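Local coordinates for protein carbamate kinase (PDB 2E9Y) that probably catalyses the reversible transfer of a phosphoryl group between ATP and carbamate, the reaction of carbamate kinases, at residues 177-182 against 225-230; 280-285 against 291-296; 41-46 against 186-191; 50-55 against 221-226; 196-201 against 212-217. One frame throughout, in Å; residues are numbered along the deposited sequence. Where two conformers were deposited one is given.

In the fold
All five contacts belong to one amino acid kinase fold, helices packing on both faces of a large mixed sheet. Contacts 1 and 4 lie closest, their centres about 10 Å apart, and both use helix 216-226; Ile179 CG2 of contact 1 meets Val50 CG1 of contact 4 at 3.8 Å. Contact 5 sits about 12 Å from contact 4, centre to centre, at the start of that helix. Contact 2 adjoins it too, through Phe285 CE1 on Ala224 CB at 3.4 Å. Contact 3 uses the face of strand 188-191 opposite Ala191, which meets Ile179 of contact 1; the strand pairs with 48-52 of contact 4. Contacts 3 and 5 are farthest apart, about 25 Å between centres.

Contact 1: 177-182 against 225-230; sequences DLIAEA and TQLNAD
Leu227 pushes both of its methyl groups against helix 176-185, one onto Ile179 and the other onto Ala180. CD1 meets Ile179 CG2 at 3.9 Å, the two side chains crossing at about a right angle, while CD2 rests on Ala180 CB, also at 3.9 Å. Ile179 offers CG2 because that branch stands opposite its own backbone nitrogen, with CG1 turned back beside it (chi1 -64°). This is the tight end: Ile179 and Leu227 are buried, and Leu227 CD1 continues inward to Val50 CG2 of strand 48-52, 3.9 Å away.

Leu227 gets here through the way helix 216-226 stops. A Schellman motif closes that helix: Asn228 takes a positive phi of 56°, and its N bonds back to Thr225 O at 3.2 Å, turning the chain toward strand 231-236 of the amino acid kinase fold. Leu227, on the turn, is thus presented to the neighbouring helix.

Towards solvent the contact thins out. Ala180 is partly exposed and brings a single methyl, and Asn228 and Asp177 are exposed and do not touch across the contact. Polar bonds from Gln226 add to the join: its O accepts from Arg176 NE, its OE1 from Ile173 N of strand 170-173. Farther round helix 176-185, Asp177 packs on Leu109 of the second subunit.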
# COMPACT_ATOMS: atom_id res chain seq x y z
N ASP A 177 -16.93 -2.14 3.38
CA ASP A 177 -17.35 -3.34 2.64
C ASP A 177 -16.18 -4.23 2.21
O ASP A 177 -16.29 -5.46 2.29
CB ASP A 177 -18.19 -2.96 1.41
CG ASP A 177 -19.57 -2.44 1.78
OD1 ASP A 177 -19.99 -2.65 2.94
OD2 ASP A 177 -20.25 -1.85 0.92
N LEU A 178 -15.07 -3.65 1.76
CA LEU A 178 -13.92 -4.45 1.36
C LEU A 178 -13.34 -5.15 2.58
O LEU A 178 -12.87 -6.28 2.50
CB LEU A 178 -12.84 -3.59 0.70
CG LEU A 178 -13.16 -3.08 -0.70
CD1 LEU A 178 -12.05 -2.15 -1.18
CD2 LEU A 178 -13.33 -4.26 -1.65
N ILE A 179 -13.36 -4.46 3.71
CA ILE A 179 -12.84 -5.05 4.93
C ILE A 179 -13.73 -6.22 5.35
O ILE A 179 -13.23 -7.28 5.75
CB ILE A 179 -12.77 -4.00 6.06
CG1 ILE A 179 -11.76 -2.90 5.66
CG2 ILE A 179 -12.34 -4.65 7.37
CD1 ILE A 179 -11.73 -1.71 6.61
N ALA A 180 -15.04 -6.04 5.25
CA ALA A 180 -15.98 -7.10 5.62
C ALA A 180 -15.81 -8.31 4.72
O ALA A 180 -15.83 -9.45 5.18
CB ALA A 180 -17.41 -6.58 5.55
N GLU A 181 -15.64 -8.07 3.42
CA GLU A 181 -15.46 -9.15 2.47
C GLU A 181 -14.17 -9.91 2.77
O GLU A 181 -14.14 -11.14 2.73
CB GLU A 181 -15.42 -8.58 1.05
CG GLU A 181 -16.78 -8.13 0.53
CD GLU A 181 -16.67 -7.22 -0.68
OE1 GLU A 181 -15.67 -7.32 -1.41
OE2 GLU A 181 -17.60 -6.42 -0.90
N ALA A 182 -13.11 -9.17 3.08
CA ALA A 182 -11.83 -9.79 3.39
C ALA A 182 -11.96 -10.66 4.64
O ALA A 182 -11.39 -11.75 4.70
CB ALA A 182 -10.77 -8.72 3.62
N THR A 225 -17.85 -0.86 15.10
CA THR A 225 -19.28 -0.58 15.11
C THR A 225 -19.91 -0.84 13.74
O THR A 225 -20.97 -1.45 13.64
CB THR A 225 -19.55 0.88 15.54
OG1 THR A 225 -19.19 1.05 16.91
CG2 THR A 225 -21.03 1.23 15.35
N GLN A 226 -19.24 -0.39 12.67
CA GLN A 226 -19.79 -0.56 11.33
C GLN A 226 -19.71 -2.02 10.83
O GLN A 226 -20.44 -2.43 9.93
CB GLN A 226 -19.05 0.38 10.37
CG GLN A 226 -19.27 1.85 10.71
CD GLN A 226 -18.90 2.73 9.53
OE1 GLN A 226 -17.83 2.63 8.94
NE2 GLN A 226 -19.80 3.68 9.23
N LEU A 227 -18.77 -2.80 11.41
CA LEU A 227 -18.66 -4.21 11.03
C LEU A 227 -19.56 -5.10 11.90
O LEU A 227 -19.62 -6.31 11.75
CB LEU A 227 -17.21 -4.67 11.24
CG LEU A 227 -16.21 -4.16 10.19
CD1 LEU A 227 -14.80 -4.70 10.45
CD2 LEU A 227 -16.60 -4.56 8.77
N ASN A 228 -20.25 -4.46 12.86
CA ASN A 228 -21.01 -5.25 13.83
C ASN A 228 -20.10 -6.27 14.55
O ASN A 228 -20.46 -7.43 14.73
CB ASN A 228 -22.13 -5.99 13.10
CG ASN A 228 -23.07 -4.99 12.46
OD1 ASN A 228 -23.57 -5.21 11.36
ND2 ASN A 228 -23.38 -3.93 13.21
N ALA A 229 -18.91 -5.82 14.92
CA ALA A 229 -17.94 -6.69 15.59
C ALA A 229 -18.46 -7.08 16.97
O ALA A 229 -19.24 -6.35 17.58
CB ALA A 229 -16.59 -5.97 15.72
N ASP A 230 -18.02 -8.23 17.45
CA ASP A 230 -18.43 -8.72 18.75
C ASP A 230 -17.61 -8.07 19.86
O ASP A 230 -18.02 -8.03 21.02
CB ASP A 230 -18.27 -10.24 18.81
CG ASP A 230 -19.15 -10.96 17.80
OD1 ASP A 230 -20.38 -10.95 17.97
OD2 ASP A 230 -18.60 -11.53 16.84

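Contact 2: 280-285 against 291-296; sequences EAAISF and KPAVIG
The ring of Phe285 is set against the backbone of Lys291 and Pro292 rather than against another flat group. Pro292 O comes to its edge, near the ring plane, at 3.3 Å from CE2. Lys291 O and Ala293 CB approach at a slant on opposite sides of that plane, so neither lies squarely over a face; the first is 3.6 Å from CD2 and the second 3.9 Å from the same atom. Lys291 O is buried here without a hydrogen-bonding partner and has ring carbons for neighbours. Phe285 carries CG opposite its backbone N (chi1 -178°), which swings the ring off helix 275-289 toward the loop that leads into the strand. An alanine in place of Phe285 would probably open a gap between helix and loop, leaving Ala293 CB and the two carbonyls without the ring that packs against them.

One turn back along the helix, Ala282 CB fits between two strand side chains that face it, 4.0 Å from Ala293 CB and 3.9 Å from Ile295 CD1. With Ala282 and Ala293 facing each other, the axes of 280-285 and 293-296 come within 8.1 Å.

Helix 275-289 folds back nearly antiparallel, at 162°, over strand 293-297, into which it leads. The far side of the Phe285 ring packs on Ala224 and Thr225 of helix 216-226. In the sheet, strand 293-297 pairs in parallel with 231-236 on one flank and antiparallel with 311-314 on the other.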
# COMPACT_ATOMS: atom_id res chain seq x y z
N GLU A 280 -11.93 7.09 24.99
CA GLU A 280 -13.02 7.66 24.21
C GLU A 280 -13.53 6.63 23.21
O GLU A 280 -14.73 6.44 23.04
CB GLU A 280 -12.55 8.91 23.45
CG GLU A 280 -13.69 9.69 22.81
CD GLU A 280 -13.20 10.78 21.87
OE1 GLU A 280 -12.22 11.48 22.21
OE2 GLU A 280 -13.80 10.94 20.78
N ALA A 281 -12.59 5.95 22.55
CA ALA A 281 -12.91 4.93 21.56
C ALA A 281 -13.69 3.78 22.18
O ALA A 281 -14.70 3.33 21.64
CB ALA A 281 -11.62 4.39 20.93
N ALA A 282 -13.22 3.30 23.33
CA ALA A 282 -13.88 2.20 24.02
C ALA A 282 -15.31 2.58 24.40
O ALA A 282 -16.25 1.81 24.19
CB ALA A 282 -13.09 1.81 25.27
N ILE A 283 -15.47 3.77 24.97
CA ILE A 283 -16.79 4.25 25.38
C ILE A 283 -17.73 4.34 24.18
O ILE A 283 -18.88 3.90 24.25
CB ILE A 283 -16.71 5.64 26.04
CG1 ILE A 283 -16.00 5.53 27.39
CG2 ILE A 283 -18.10 6.22 26.20
CD1 ILE A 283 -15.70 6.87 28.05
N SER A 284 -17.24 4.90 23.07
CA SER A 284 -18.05 5.04 21.87
C SER A 284 -18.57 3.69 21.38
O SER A 284 -19.73 3.57 20.98
CB SER A 284 -17.25 5.72 20.76
OG SER A 284 -18.01 5.85 19.58
N PHE A 285 -17.71 2.68 21.42
CA PHE A 285 -18.10 1.35 20.97
C PHE A 285 -19.24 0.82 21.83
O PHE A 285 -20.23 0.32 21.32
CB PHE A 285 -16.91 0.39 21.04
CG PHE A 285 -17.22 -0.99 20.55
CD1 PHE A 285 -17.43 -1.23 19.20
CD2 PHE A 285 -17.33 -2.05 21.44
CE1 PHE A 285 -17.75 -2.50 18.73
CE2 PHE A 285 -17.64 -3.33 20.99
CZ PHE A 285 -17.85 -3.56 19.64
N LYS A 291 -22.05 -3.54 23.22
CA LYS A 291 -21.16 -4.65 23.51
C LYS A 291 -19.92 -4.15 24.26
O LYS A 291 -19.56 -2.98 24.16
CB LYS A 291 -20.73 -5.36 22.22
CG LYS A 291 -21.87 -6.10 21.52
CD LYS A 291 -21.40 -6.70 20.20
CE LYS A 291 -22.42 -7.68 19.64
NZ LYS A 291 -23.75 -7.04 19.39
N PRO A 292 -19.27 -5.03 25.03
CA PRO A 292 -18.08 -4.63 25.78
C PRO A 292 -16.86 -4.32 24.90
O PRO A 292 -16.74 -4.83 23.79
CB PRO A 292 -17.81 -5.83 26.69
CG PRO A 292 -19.16 -6.46 26.84
CD PRO A 292 -19.73 -6.36 25.46
N ALA A 293 -15.98 -3.49 25.42
CA ALA A 293 -14.74 -3.13 24.74
C ALA A 293 -13.68 -3.35 25.80
O ALA A 293 -13.96 -3.23 26.99
CB ALA A 293 -14.77 -1.67 24.31
N VAL A 294 -12.46 -3.69 25.39
CA VAL A 294 -11.42 -3.91 26.37
C VAL A 294 -10.10 -3.25 25.97
O VAL A 294 -9.74 -3.22 24.79
CB VAL A 294 -11.20 -5.43 26.60
CG1 VAL A 294 -10.80 -6.11 25.30
CG2 VAL A 294 -10.15 -5.65 27.68
N ILE A 295 -9.42 -2.68 26.96
CA ILE A 295 -8.14 -2.02 26.74
C ILE A 295 -7.10 -2.73 27.59
O ILE A 295 -7.24 -2.82 28.81
CB ILE A 295 -8.20 -0.53 27.15
CG1 ILE A 295 -9.23 0.21 26.29
CG2 ILE A 295 -6.82 0.11 27.01
CD1 ILE A 295 -9.53 1.62 26.76
N GLY A 296 -6.07 -3.27 26.94
CA GLY A 296 -5.05 -3.98 27.69
C GLY A 296 -3.68 -3.99 27.05
O GLY A 296 -3.42 -3.26 26.09

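Contact 3: 41-46 against 186-191; sequences DVLADG and SPAVVA
Leu43 points from the last turn of helix 25-44 toward Ala188 and Pro187, and one of its two methyl branches does most of the work. CD2 reaches forward to Ala188 CB at 3.8 Å, a single methyl-to-methyl touch. CD1 is turned elsewhere and stays farther from that alanine. Two torsions set this fork: chi1, pulled out to -84°, places CG opposite the carbonyl carbon and beside the backbone N, and chi2 (52°) then turns CD2 to the strand and CD1 off it. The side chain lies over the start of the strand, where CG looks onto Pro187 O at 4.3 Å. The proline ring itself is more distant, its CG 4.7 Å from Leu43 CD2, so the pyrrolidine borders the leucine loosely where Ala188 meets it closely. Pro187 O has a polar partner of its own in Ser49 OG, from the neighbouring strand.

Just beyond Leu43 the helix ends in a Schellman motif. Gly46 takes up a phi of 99° and its N donates to Leu43 O at 3.0 Å; a side chain at those angles would collide with the preceding carbonyl oxygen. The turn leads through Trp47 into strand 48-52, making helix 25-44 the connection of a beta-alpha-beta crossover from strand 6-10 to its parallel neighbour.

Strand 188-191 lies next in the sheet beyond 48-52, with strand 112-119 on its other side. Helix 78-103 shares this face, Leu101 packing on Leu43 and Leu97 on Ala188, whereas Val189 and Ala191 point to the opposite face and meet helix 176-185.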
# COMPACT_ATOMS: atom_id res chain seq x y z
N ASP A 41 -1.84 -16.69 18.56
CA ASP A 41 -2.43 -17.34 19.72
C ASP A 41 -3.92 -17.03 19.76
O ASP A 41 -4.75 -17.92 19.93
CB ASP A 41 -1.76 -16.85 21.02
CG ASP A 41 -0.31 -17.29 21.13
OD1 ASP A 41 0.04 -18.35 20.58
OD2 ASP A 41 0.49 -16.58 21.78
N VAL A 42 -4.24 -15.75 19.56
CA VAL A 42 -5.63 -15.31 19.57
C VAL A 42 -6.46 -16.04 18.52
O VAL A 42 -7.60 -16.42 18.79
CB VAL A 42 -5.71 -13.79 19.32
CG1 VAL A 42 -7.15 -13.36 19.09
CG2 VAL A 42 -5.12 -13.05 20.51
N LEU A 43 -5.90 -16.21 17.33
CA LEU A 43 -6.60 -16.92 16.25
C LEU A 43 -6.78 -18.38 16.64
O LEU A 43 -7.76 -19.02 16.26
CB LEU A 43 -5.81 -16.83 14.94
CG LEU A 43 -5.98 -15.57 14.08
CD1 LEU A 43 -5.76 -14.32 14.90
CD2 LEU A 43 -5.01 -15.63 12.91
N ALA A 44 -5.82 -18.91 17.39
CA ALA A 44 -5.88 -20.29 17.84
C ALA A 44 -7.08 -20.47 18.77
O ALA A 44 -7.73 -21.51 18.76
CB ALA A 44 -4.59 -20.66 18.57
N ASP A 45 -7.38 -19.44 19.55
CA ASP A 45 -8.51 -19.50 20.48
C ASP A 45 -9.87 -19.38 19.79
O ASP A 45 -10.90 -19.33 20.45
CB ASP A 45 -8.37 -18.44 21.57
CG ASP A 45 -7.17 -18.67 22.46
OD1 ASP A 45 -6.86 -19.85 22.75
OD2 ASP A 45 -6.53 -17.69 22.89
N GLY A 46 -9.86 -19.33 18.45
CA GLY A 46 -11.10 -19.25 17.70
C GLY A 46 -11.60 -17.91 17.19
O GLY A 46 -12.63 -17.85 16.52
N SER A 186 -10.91 -14.53 5.33
CA SER A 186 -9.76 -14.83 6.17
C SER A 186 -9.96 -14.44 7.63
O SER A 186 -10.59 -13.42 7.92
CB SER A 186 -8.51 -14.12 5.63
OG SER A 186 -7.39 -14.38 6.47
N PRO A 187 -9.43 -15.25 8.56
CA PRO A 187 -9.53 -15.02 10.00
C PRO A 187 -8.64 -13.88 10.50
O PRO A 187 -8.77 -13.43 11.64
CB PRO A 187 -9.13 -16.36 10.59
CG PRO A 187 -8.10 -16.85 9.62
CD PRO A 187 -8.76 -16.54 8.29
N ALA A 188 -7.74 -13.41 9.63
CA ALA A 188 -6.84 -12.31 9.98
C ALA A 188 -6.77 -11.35 8.80
O ALA A 188 -6.32 -11.71 7.71
CB ALA A 188 -5.45 -12.85 10.31
N VAL A 189 -7.22 -10.12 9.03
CA VAL A 189 -7.22 -9.08 8.01
C VAL A 189 -6.58 -7.82 8.59
O VAL A 189 -6.90 -7.42 9.71
CB VAL A 189 -8.67 -8.72 7.59
CG1 VAL A 189 -8.67 -7.53 6.63
CG2 VAL A 189 -9.35 -9.93 6.95
N VAL A 190 -5.66 -7.21 7.84
CA VAL A 190 -5.01 -5.99 8.29
C VAL A 190 -5.67 -4.82 7.56
O VAL A 190 -5.78 -4.85 6.34
CB VAL A 190 -3.49 -5.99 7.97
CG1 VAL A 190 -2.86 -4.66 8.36
CG2 VAL A 190 -2.81 -7.13 8.70
N ALA A 191 -6.12 -3.82 8.30
CA ALA A 191 -6.77 -2.69 7.67
C ALA A 191 -6.71 -1.42 8.51
O ALA A 191 -6.24 -1.42 9.64
CB ALA A 191 -8.24 -3.04 7.37

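Contact 4: 50-55 against 221-226; sequences VITHGN and SLLATQ
Val50 and Thr52, alternate residues of strand 48-52, both point toward Leu223 on helix 216-226, whose backbone stays well clear: the nearest CA atoms, of Val50 and Ala224, are 8.7 Å apart. This is the alpha-on-beta layering of the amino acid kinase fold, a helix laid over the central sheet, near the chain's centre of mass.

One leucine makes the link. Its CG stands opposite the backbone N (chi1 179°), extending the side chain from the helix until it meets Val50 tip to tip, CD2 to Val50 CG1 at 3.8 Å. The same methyl comes more loosely to Thr52 CG2, at 4.3 Å. Thr52 gives its methyl to the apolar side, while its hydroxyl OG1 is hydrogen-bonded to Ser220 OG, a second link to the helix. Leu223's other methyl, CD1, goes to Ile179 CD1 at 3.8 Å, so the fork also joins helix 176-185. Ile51 points to the opposite face of the sheet.

Past the strand the chain turns toward helix 56-67, and the His53 ring is pinned by its neighbour: ND1 donates to Gly54 O at 2.8 Å, almost straight at 178° and in the plane of the imidazole.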
# COMPACT_ATOMS: atom_id res chain seq x y z
N VAL A 50 -9.81 -8.31 12.62
CA VAL A 50 -9.50 -7.24 11.70
C VAL A 50 -8.50 -6.48 12.56
O VAL A 50 -8.85 -5.92 13.60
CB VAL A 50 -10.71 -6.35 11.39
CG1 VAL A 50 -10.26 -5.16 10.54
CG2 VAL A 50 -11.76 -7.14 10.64
N ILE A 51 -7.24 -6.50 12.12
CA ILE A 51 -6.15 -5.88 12.85
C ILE A 51 -5.80 -4.50 12.30
O ILE A 51 -5.51 -4.36 11.12
CB ILE A 51 -4.89 -6.76 12.76
CG1 ILE A 51 -5.22 -8.17 13.26
CG2 ILE A 51 -3.75 -6.13 13.55
CD1 ILE A 51 -4.16 -9.20 12.95
N THR A 52 -5.86 -3.49 13.15
CA THR A 52 -5.51 -2.13 12.74
C THR A 52 -4.22 -1.75 13.45
O THR A 52 -3.75 -2.48 14.34
CB THR A 52 -6.60 -1.12 13.11
OG1 THR A 52 -6.66 -0.98 14.53
CG2 THR A 52 -7.95 -1.58 12.59
N HIS A 53 -3.65 -0.62 13.08
CA HIS A 53 -2.39 -0.17 13.69
C HIS A 53 -2.17 1.31 13.45
O HIS A 53 -2.83 1.91 12.61
CB HIS A 53 -1.23 -0.95 13.09
CG HIS A 53 -1.09 -0.77 11.60
ND1 HIS A 53 -0.45 0.32 11.04
CD2 HIS A 53 -1.50 -1.54 10.57
CE1 HIS A 53 -0.47 0.20 9.72
NE2 HIS A 53 -1.11 -0.91 9.41
N GLY A 54 -1.22 1.89 14.19
CA GLY A 54 -0.90 3.30 14.01
C GLY A 54 0.21 3.43 12.98
O GLY A 54 0.66 2.43 12.42
N ASN A 55 0.67 4.65 12.73
CA ASN A 55 1.73 4.86 11.74
C ASN A 55 2.54 6.13 12.05
O ASN A 55 3.20 6.68 11.18
CB ASN A 55 1.13 4.99 10.34
CG ASN A 55 0.37 6.29 10.15
OD1 ASN A 55 0.05 6.98 11.12
ND2 ASN A 55 0.07 6.62 8.90
N SER A 221 -12.59 2.03 16.52
CA SER A 221 -13.85 1.90 17.24
C SER A 221 -15.00 2.01 16.24
O SER A 221 -15.93 1.20 16.24
CB SER A 221 -13.98 2.99 18.30
OG SER A 221 -15.16 2.83 19.07
N LEU A 222 -14.93 3.02 15.38
CA LEU A 222 -15.95 3.22 14.37
C LEU A 222 -16.04 2.01 13.45
O LEU A 222 -17.13 1.58 13.09
CB LEU A 222 -15.65 4.48 13.55
CG LEU A 222 -16.61 4.79 12.40
CD1 LEU A 222 -18.03 4.95 12.92
CD2 LEU A 222 -16.15 6.06 11.69
N LEU A 223 -14.89 1.45 13.07
CA LEU A 223 -14.87 0.27 12.20
C LEU A 223 -15.57 -0.90 12.88
O LEU A 223 -16.35 -1.61 12.25
CB LEU A 223 -13.43 -0.14 11.86
CG LEU A 223 -13.30 -1.38 10.97
CD1 LEU A 223 -14.01 -1.14 9.64
CD2 LEU A 223 -11.82 -1.70 10.73
N ALA A 224 -15.26 -1.11 14.15
CA ALA A 224 -15.86 -2.22 14.91
C ALA A 224 -17.38 -2.08 14.91
O ALA A 224 -18.11 -3.06 14.74
CB ALA A 224 -15.33 -2.22 16.35
N THR A 225 -17.85 -0.86 15.10
CA THR A 225 -19.28 -0.58 15.11
C THR A 225 -19.91 -0.84 13.74
O THR A 225 -20.97 -1.45 13.64
CB THR A 225 -19.55 0.88 15.54
OG1 THR A 225 -19.19 1.05 16.91
CG2 THR A 225 -21.03 1.23 15.35
N GLN A 226 -19.24 -0.39 12.67
CA GLN A 226 -19.79 -0.56 11.33
C GLN A 226 -19.71 -2.02 10.83
O GLN A 226 -20.44 -2.43 9.93
CB GLN A 226 -19.05 0.38 10.37
CG GLN A 226 -19.27 1.85 10.71
CD GLN A 226 -18.90 2.73 9.53
OE1 GLN A 226 -17.83 2.63 8.94
NE2 GLN A 226 -19.80 3.68 9.23

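Contact 5: 196-201 against 212-217; sequences GVPVVE and AVVDKD
Pro198 lays the CG corner of its ring against the backbone of Ala212, 3.2 Å from Ala212 O, a close carbon-to-oxygen approach. The same CG touches two side chains: Ala212 CB at 4.1 Å and Val214 CG2 at 3.9 Å. Val214 presents CG2 because that branch stands opposite its carbonyl carbon, with CG1 opposite the backbone N (chi1 175°). That ring corner carries most of the direct contact, wedged between a carbonyl and two methyls.

Beside it a water bridges the two backbones. It donates to Gly196 O at 2.9 Å and accepts from Val214 N, also at 2.9 Å, so both polar groups are satisfied where the chains stand too far apart to bond directly. Gly196 has a phi of 102°, at which a side chain would run into the carbonyl oxygen before it.

Farther on, Asp215 takes the N-cap position of helix 216-226. Its OD1 accepts weakly from Asp217 N, bent at 126°, and also from Leu218 N.

Strand 197-201 runs parallel to strand 112-119 and antiparallel to 207-209, so residues 212-215 pass back beside it on leaving that hairpin and carry the chain into helix 216-226. Val214 also packs on Val119 of strand 112-119. Val197, pointing away from this contact, meets helix 78-103 and Leu91 of the second subunit.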
# COMPACT_ATOMS: atom_id res chain seq x y z
N GLY A 196 -6.32 5.31 8.77
CA GLY A 196 -6.99 5.43 7.48
C GLY A 196 -6.57 6.69 6.71
O GLY A 196 -6.10 7.66 7.28
N VAL A 197 -6.76 6.64 5.38
CA VAL A 197 -6.58 7.83 4.54
C VAL A 197 -7.83 8.73 4.56
O VAL A 197 -8.91 8.34 4.13
CB VAL A 197 -6.31 7.34 3.12
CG1 VAL A 197 -6.17 8.52 2.16
CG2 VAL A 197 -5.04 6.52 3.09
N PRO A 198 -7.71 9.95 5.12
CA PRO A 198 -8.84 10.86 5.20
C PRO A 198 -9.27 11.40 3.86
O PRO A 198 -8.49 11.92 3.07
CB PRO A 198 -8.45 12.07 6.04
CG PRO A 198 -7.09 11.79 6.64
CD PRO A 198 -6.55 10.58 5.74
N VAL A 199 -10.57 11.30 3.66
CA VAL A 199 -11.18 11.96 2.55
C VAL A 199 -12.41 12.71 3.02
O VAL A 199 -12.96 12.46 4.09
CB VAL A 199 -11.58 10.88 1.56
CG1 VAL A 199 -10.34 10.13 1.08
CG2 VAL A 199 -12.51 9.89 2.24
N VAL A 200 -12.79 13.72 2.21
CA VAL A 200 -14.03 14.47 2.49
C VAL A 200 -14.96 14.39 1.29
O VAL A 200 -14.54 14.22 0.16
CB VAL A 200 -13.67 15.94 2.77
CG1 VAL A 200 -12.82 16.05 4.05
CG2 VAL A 200 -12.89 16.52 1.61
N GLU A 201 -16.28 14.46 1.56
CA GLU A 201 -17.20 14.50 0.44
C GLU A 201 -17.34 15.92 -0.11
O GLU A 201 -17.64 16.86 0.61
CB GLU A 201 -18.56 13.98 0.91
CG GLU A 201 -18.44 12.97 2.04
CD GLU A 201 -19.71 12.98 2.86
OE1 GLU A 201 -20.66 12.30 2.47
OE2 GLU A 201 -19.75 13.66 3.88
N ALA A 212 -4.44 15.30 6.44
CA ALA A 212 -4.81 15.26 7.84
C ALA A 212 -4.55 13.86 8.33
O ALA A 212 -4.26 12.96 7.54
CB ALA A 212 -6.30 15.59 7.99
N VAL A 213 -4.62 13.67 9.64
CA VAL A 213 -4.44 12.34 10.21
C VAL A 213 -5.69 12.03 11.01
O VAL A 213 -6.41 12.93 11.44
CB VAL A 213 -3.19 12.27 11.12
CG1 VAL A 213 -1.94 12.51 10.30
CG2 VAL A 213 -3.30 13.28 12.25
N VAL A 214 -5.97 10.74 11.19
CA VAL A 214 -7.14 10.32 11.95
C VAL A 214 -6.65 9.41 13.06
O VAL A 214 -5.82 8.53 12.82
CB VAL A 214 -8.14 9.57 11.05
CG1 VAL A 214 -9.30 9.03 11.87
CG2 VAL A 214 -8.64 10.51 9.96
N ASP A 215 -7.14 9.63 14.28
CA ASP A 215 -6.73 8.81 15.42
C ASP A 215 -7.07 7.34 15.12
O ASP A 215 -8.22 7.01 14.82
CB ASP A 215 -7.47 9.26 16.68
CG ASP A 215 -7.00 8.53 17.92
OD1 ASP A 215 -7.48 7.40 18.16
OD2 ASP A 215 -6.15 9.08 18.65
N LYS A 216 -6.07 6.47 15.22
CA LYS A 216 -6.29 5.06 14.91
C LYS A 216 -7.25 4.36 15.86
O LYS A 216 -7.91 3.40 15.47
CB LYS A 216 -4.95 4.31 14.89
CG LYS A 216 -4.21 4.27 16.21
CD LYS A 216 -4.57 3.02 17.00
CE LYS A 216 -3.61 2.82 18.17
NZ LYS A 216 -3.92 1.56 18.90
N ASP A 217 -7.33 4.82 17.10
CA ASP A 217 -8.23 4.19 18.05
C ASP A 217 -9.68 4.60 17.80
O ASP A 217 -10.58 3.76 17.79
CB ASP A 217 -7.80 4.51 19.48
CG ASP A 217 -6.46 3.89 19.82
OD1 ASP A 217 -6.31 2.67 19.59
OD2 ASP A 217 -5.56 4.61 20.30
O HOH W 1 -4.60 8.91 9.47